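Local atomic coordinates of salt-tolerant glutaminase (Micrococcus luteus, PDB entry 3IF5), a protein that probably catalyses the hydrolysis of L-glutamine to L-glutamate and ammonium. Residues S11-L16 and D37-A42; I41-P46 and V273-F278. All coordinates share one frame; numbering follows the deposited sequence.

Interaction 1: S11-L16 and D37-A42; sequences SLVTEL and DRFGIA
The ring of Phe39 pushes one corner against helix 4-16 between Val13 and Leu16. Its CE2 lies 3.9 Å from Leu16 CB and also 3.9 Å from Val13 CA, so it rests on the root of one side chain and the backbone of the other. The ring stands obliquely to both, and to Leu12 O, 4.2 Å from CE2. With CG anti to the backbone N (chi1 -178°), Phe39 holds its ring out from the chain toward the helix. The branches of Val13 divide the work: CG1 is 4.2 Å from Phe39 CD2, whereas CG2 faces Ile41 CG1 at 4.3 Å. One helical turn before Leu16, Leu12 meets the end of Ile41, CD1 to CD1 at 4.1 Å, and the two side chains cross at about a right angle. The side chains meet through carbon, at van der Waals distances. Farther out, helix 289-302 backs the same cluster, with Leu293 against Leu16, Ala294 against Ile41 and Arg290 against Phe39; its Arg297 touches Leu12 and forms a salt bridge with Glu15. Asp55 holds the Phe39 backbone N. This is helix-on-sheet packing, the N-terminal helix lying with helix 289-302 over one face of the glutaminase domain's antiparallel sheet.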
loop_
_atom_site.group_PDB
_atom_site.type_symbol
_atom_site.label_atom_id
_atom_site.label_comp_id
_atom_site.label_asym_id
_atom_site.label_seq_id
_atom_site.Cartn_x
_atom_site.Cartn_y
_atom_site.Cartn_z
ATOM N N SER A 11 -4.576 -9.243 25.488
ATOM C CA SER A 11 -4.746 -7.982 26.198
ATOM C C SER A 11 -5.768 -7.115 25.485
ATOM O O SER A 11 -6.652 -6.536 26.124
ATOM C CB SER A 11 -3.420 -7.226 26.290
ATOM O OG SER A 11 -2.484 -7.939 27.072
ATOM N N LEU A 12 -5.645 -7.014 24.164
ATOM C CA LEU A 12 -6.578 -6.215 23.377
ATOM C C LEU A 12 -7.998 -6.693 23.620
ATOM O O LEU A 12 -8.916 -5.886 23.750
ATOM C CB LEU A 12 -6.273 -6.326 21.884
ATOM C CG LEU A 12 -5.515 -5.176 21.230
ATOM C CD1 LEU A 12 -5.591 -5.345 19.726
ATOM C CD2 LEU A 12 -6.121 -3.841 21.639
ATOM N N VAL A 13 -8.171 -8.010 23.667
ATOM C CA VAL A 13 -9.483 -8.587 23.889
ATOM C C VAL A 13 -10.055 -8.123 25.219
ATOM O O VAL A 13 -11.251 -7.824 25.316
ATOM C CB VAL A 13 -9.423 -10.123 23.876
ATOM C CG1 VAL A 13 -10.753 -10.707 24.339
ATOM C CG2 VAL A 13 -9.107 -10.604 22.473
ATOM N N THR A 14 -9.196 -8.056 26.235
ATOM C CA THR A 14 -9.608 -7.633 27.567
ATOM C C THR A 14 -9.837 -6.121 27.641
ATOM O O THR A 14 -10.783 -5.662 28.277
ATOM C CB THR A 14 -8.545 -8.041 28.620
ATOM O OG1 THR A 14 -8.345 -9.458 28.575
ATOM C CG2 THR A 14 -8.995 -7.642 30.023
ATOM N N GLU A 15 -8.968 -5.353 26.988
ATOM C CA GLU A 15 -9.091 -3.907 26.987
ATOM C C GLU A 15 -10.308 -3.460 26.186
ATOM O O GLU A 15 -11.239 -2.859 26.725
ATOM C CB GLU A 15 -7.837 -3.263 26.397
ATOM C CG GLU A 15 -7.821 -1.738 26.520
ATOM C CD GLU A 15 -6.618 -1.097 25.846
ATOM O OE1 GLU A 15 -5.598 -1.796 25.650
ATOM O OE2 GLU A 15 -6.688 0.110 25.523
ATOM N N LEU A 16 -10.296 -3.763 24.892
ATOM C CA LEU A 16 -11.382 -3.384 24.001
ATOM C C LEU A 16 -12.684 -4.096 24.351
ATOM O O LEU A 16 -13.767 -3.587 24.083
ATOM C CB LEU A 16 -10.988 -3.671 22.549
ATOM C CG LEU A 16 -9.668 -3.020 22.110
ATOM C CD1 LEU A 16 -9.425 -3.301 20.636
ATOM C CD2 LEU A 16 -9.714 -1.515 22.365
ATOM N N ASP A 37 -21.996 -10.938 23.279
ATOM C CA ASP A 37 -20.834 -11.065 24.145
ATOM C C ASP A 37 -19.762 -12.019 23.628
ATOM O O ASP A 37 -19.342 -12.935 24.335
ATOM C CB ASP A 37 -21.269 -11.500 25.539
ATOM C CG ASP A 37 -20.261 -11.118 26.594
ATOM O OD1 ASP A 37 -20.292 -11.718 27.691
ATOM O OD2 ASP A 37 -19.447 -10.210 26.323
ATOM N N ARG A 38 -19.324 -11.792 22.393
ATOM C CA ARG A 38 -18.292 -12.606 21.757
ATOM C C ARG A 38 -17.276 -11.677 21.086
ATOM O O ARG A 38 -17.648 -10.667 20.483
ATOM C CB ARG A 38 -18.922 -13.544 20.723
ATOM C CG ARG A 38 -19.754 -14.680 21.328
ATOM C CD ARG A 38 -20.483 -15.449 20.240
ATOM N NE ARG A 38 -21.391 -14.578 19.490
ATOM C CZ ARG A 38 -21.964 -14.905 18.336
ATOM N NH1 ARG A 38 -21.725 -16.092 17.791
ATOM N NH2 ARG A 38 -22.769 -14.048 17.724
ATOM N N PHE A 39 -15.991 -12.007 21.196
ATOM C CA PHE A 39 -14.962 -11.160 20.605
ATOM C C PHE A 39 -13.640 -11.899 20.394
ATOM O O PHE A 39 -12.977 -12.283 21.356
ATOM C CB PHE A 39 -14.766 -9.925 21.494
ATOM C CG PHE A 39 -13.755 -8.937 20.974
ATOM C CD1 PHE A 39 -13.565 -8.761 19.605
ATOM C CD2 PHE A 39 -13.024 -8.147 21.856
ATOM C CE1 PHE A 39 -12.660 -7.810 19.123
ATOM C CE2 PHE A 39 -12.122 -7.197 21.385
ATOM C CZ PHE A 39 -11.942 -7.030 20.010
ATOM N N GLY A 40 -13.265 -12.092 19.132
ATOM C CA GLY A 40 -12.026 -12.783 18.815
ATOM C C GLY A 40 -11.140 -12.090 17.788
ATOM O O GLY A 40 -11.619 -11.313 16.958
ATOM N N ILE A 41 -9.840 -12.372 17.851
ATOM C CA ILE A 41 -8.861 -11.790 16.934
ATOM C C ILE A 41 -7.875 -12.863 16.508
ATOM O O ILE A 41 -7.536 -13.744 17.291
ATOM C CB ILE A 41 -8.034 -10.675 17.597
ATOM C CG1 ILE A 41 -8.943 -9.643 18.251
ATOM C CG2 ILE A 41 -7.171 -9.990 16.545
ATOM C CD1 ILE A 41 -8.191 -8.431 18.824
ATOM N N ALA A 42 -7.398 -12.781 15.274
ATOM C CA ALA A 42 -6.438 -13.755 14.777
ATOM C C ALA A 42 -5.539 -13.120 13.735
ATOM O O ALA A 42 -6.013 -12.390 12.859
ATOM C CB ALA A 42 -7.167 -14.961 14.179
#

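Interaction 2: I41-P46 and V273-F278; sequences IALATP and VGIGVF
Leu43 and Ile275 lie side by side and point the same way, forming a non-hydrogen-bonded pair between antiparallel strands. The branch that makes the contact is Leu43 CD2, 3.8 Å from Ile275 CG1; CG2 of the isoleucine is slightly farther from the same methyl. Leu43 CG and Ile275 CG1 both stand anti to the carbonyl carbon (Leu43 chi1 -53°, Ile275 chi1 -59°), and this shared setting is consistent with their parallel course. Two residues along, Val277 turns CG1 anti to the backbone N, and this branch approaches Ile41 CG1 at 4.2 Å. These four side chains occupy one face, beneath Ala294 and Leu298 of helix 289-302. The other face carries little bulk: Ala42 is paired with Gly276 and Ala44 with Gly274, and Ala42 meets Val201, Lys202 and Ala205 of helix 201-212. The backbone bonds belong to these small residues. Ala44 N to Gly274 O (2.8 Å) and Gly274 N to Ala44 O (2.9 Å) are nearly straight, while Gly276 N to Ala42 O (2.9 Å) is more bent, with 144° at the hydrogen. At the far end Val273 sets CB 3.5 Å from Ala44 O and also packs on Phe337 of the second subunit. Such a ladder between central strands, with helices on both faces, fits the alpha/beta domain of the serine beta-lactamase-like fold to which glutaminases belong.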
loop_
_atom_site.group_PDB
_atom_site.type_symbol
_atom_site.label_atom_id
_atom_site.label_comp_id
_atom_site.label_asym_id
_atom_site.label_seq_id
_atom_site.Cartn_x
_atom_site.Cartn_y
_atom_site.Cartn_z
ATOM N N ILE A 41 -9.840 -12.372 17.851
ATOM C CA ILE A 41 -8.861 -11.790 16.934
ATOM C C ILE A 41 -7.875 -12.863 16.508
ATOM O O ILE A 41 -7.536 -13.744 17.291
ATOM C CB ILE A 41 -8.034 -10.675 17.597
ATOM C CG1 ILE A 41 -8.943 -9.643 18.251
ATOM C CG2 ILE A 41 -7.171 -9.990 16.545
ATOM C CD1 ILE A 41 -8.191 -8.431 18.824
ATOM N N ALA A 42 -7.398 -12.781 15.274
ATOM C CA ALA A 42 -6.438 -13.755 14.777
ATOM C C ALA A 42 -5.539 -13.120 13.735
ATOM O O ALA A 42 -6.013 -12.390 12.859
ATOM C CB ALA A 42 -7.167 -14.961 14.179
ATOM N N LEU A 43 -4.237 -13.384 13.849
ATOM C CA LEU A 43 -3.255 -12.869 12.906
ATOM C C LEU A 43 -2.518 -14.046 12.292
ATOM O O LEU A 43 -2.001 -14.899 13.007
ATOM C CB LEU A 43 -2.226 -11.981 13.603
ATOM C CG LEU A 43 -2.683 -10.809 14.470
ATOM C CD1 LEU A 43 -1.460 -9.952 14.779
ATOM C CD2 LEU A 43 -3.739 -9.985 13.754
ATOM N N ALA A 44 -2.464 -14.095 10.968
ATOM C CA ALA A 44 -1.751 -15.178 10.301
ATOM C C ALA A 44 -0.520 -14.610 9.608
ATOM O O ALA A 44 -0.604 -13.607 8.895
ATOM C CB ALA A 44 -2.669 -15.875 9.292
ATOM N N THR A 45 0.628 -15.242 9.832
ATOM C CA THR A 45 1.872 -14.780 9.235
ATOM C C THR A 45 2.074 -15.426 7.873
ATOM O O THR A 45 1.483 -16.459 7.560
ATOM C CB THR A 45 3.086 -15.096 10.137
ATOM O OG1 THR A 45 3.350 -16.504 10.123
ATOM C CG2 THR A 45 2.805 -14.653 11.573
ATOM N N PRO A 46 2.923 -14.822 7.034
ATOM C CA PRO A 46 3.174 -15.372 5.698
ATOM C C PRO A 46 3.867 -16.727 5.766
ATOM O O PRO A 46 3.706 -17.570 4.882
ATOM C CB PRO A 46 4.053 -14.304 5.043
ATOM C CG PRO A 46 3.740 -13.032 5.848
ATOM C CD PRO A 46 3.669 -13.572 7.241
ATOM N N VAL A 273 0.909 -9.748 6.922
ATOM C CA VAL A 273 -0.005 -10.571 7.702
ATOM C C VAL A 273 -1.474 -10.556 7.255
ATOM O O VAL A 273 -1.929 -9.641 6.576
ATOM C CB VAL A 273 -0.052 -10.127 9.201
ATOM C CG1 VAL A 273 1.261 -10.372 9.946
ATOM C CG2 VAL A 273 -0.423 -8.669 9.262
ATOM N N GLY A 274 -2.208 -11.582 7.677
ATOM C CA GLY A 274 -3.629 -11.657 7.401
ATOM C C GLY A 274 -4.306 -11.425 8.748
ATOM O O GLY A 274 -3.818 -11.900 9.780
ATOM N N ILE A 275 -5.401 -10.677 8.761
ATOM C CA ILE A 275 -6.109 -10.409 10.004
ATOM C C ILE A 275 -7.547 -10.909 9.952
ATOM O O ILE A 275 -8.189 -10.892 8.908
ATOM C CB ILE A 275 -6.174 -8.902 10.337
ATOM C CG1 ILE A 275 -4.764 -8.323 10.459
ATOM C CG2 ILE A 275 -6.956 -8.701 11.635
ATOM C CD1 ILE A 275 -4.730 -6.920 11.058
ATOM N N GLY A 276 -8.033 -11.347 11.104
ATOM C CA GLY A 276 -9.400 -11.807 11.226
ATOM C C GLY A 276 -9.891 -11.284 12.560
ATOM O O GLY A 276 -9.208 -11.443 13.579
ATOM N N VAL A 277 -11.049 -10.636 12.575
ATOM C CA VAL A 277 -11.604 -10.118 13.826
ATOM C C VAL A 277 -13.080 -10.422 13.841
ATOM O O VAL A 277 -13.737 -10.387 12.805
ATOM C CB VAL A 277 -11.461 -8.594 13.966
ATOM C CG1 VAL A 277 -11.701 -8.195 15.417
ATOM C CG2 VAL A 277 -10.100 -8.142 13.494
ATOM N N PHE A 278 -13.606 -10.714 15.022
ATOM C CA PHE A 278 -15.017 -11.029 15.154
ATOM C C PHE A 278 -15.608 -10.360 16.378
ATOM O O PHE A 278 -15.052 -10.439 17.473
ATOM C CB PHE A 278 -15.211 -12.544 15.232
ATOM C CG PHE A 278 -16.617 -12.964 15.570
ATOM C CD1 PHE A 278 -17.691 -12.540 14.794
ATOM C CD2 PHE A 278 -16.865 -13.783 16.668
ATOM C CE1 PHE A 278 -18.996 -12.933 15.104
ATOM C CE2 PHE A 278 -18.159 -14.179 16.993
ATOM C CZ PHE A 278 -19.232 -13.757 16.211
#

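In the fold
From the N terminus, helix 4-16 is followed by a link that includes the short helix 29-32; interaction 1 closes this loop of 20 residues when the chain returns as strand 40-44. Interaction 2 begins on the same strand, sharing Ile41 and Ala42, and closes a much longer excursion of 226 residues, about half of it helical, at strand 273-278. The two loops thus follow one another along the chain, and their contact centres lie 13 Å apart. Phe278 N, 2.8 Å from Gly40 O in a probable hydrogen bond, continues the pairing toward interaction 1. Together they join the N-terminal helix to strand 40-44, and that strand to the distant strand 273-278, with helix 289-302 touching both contacts.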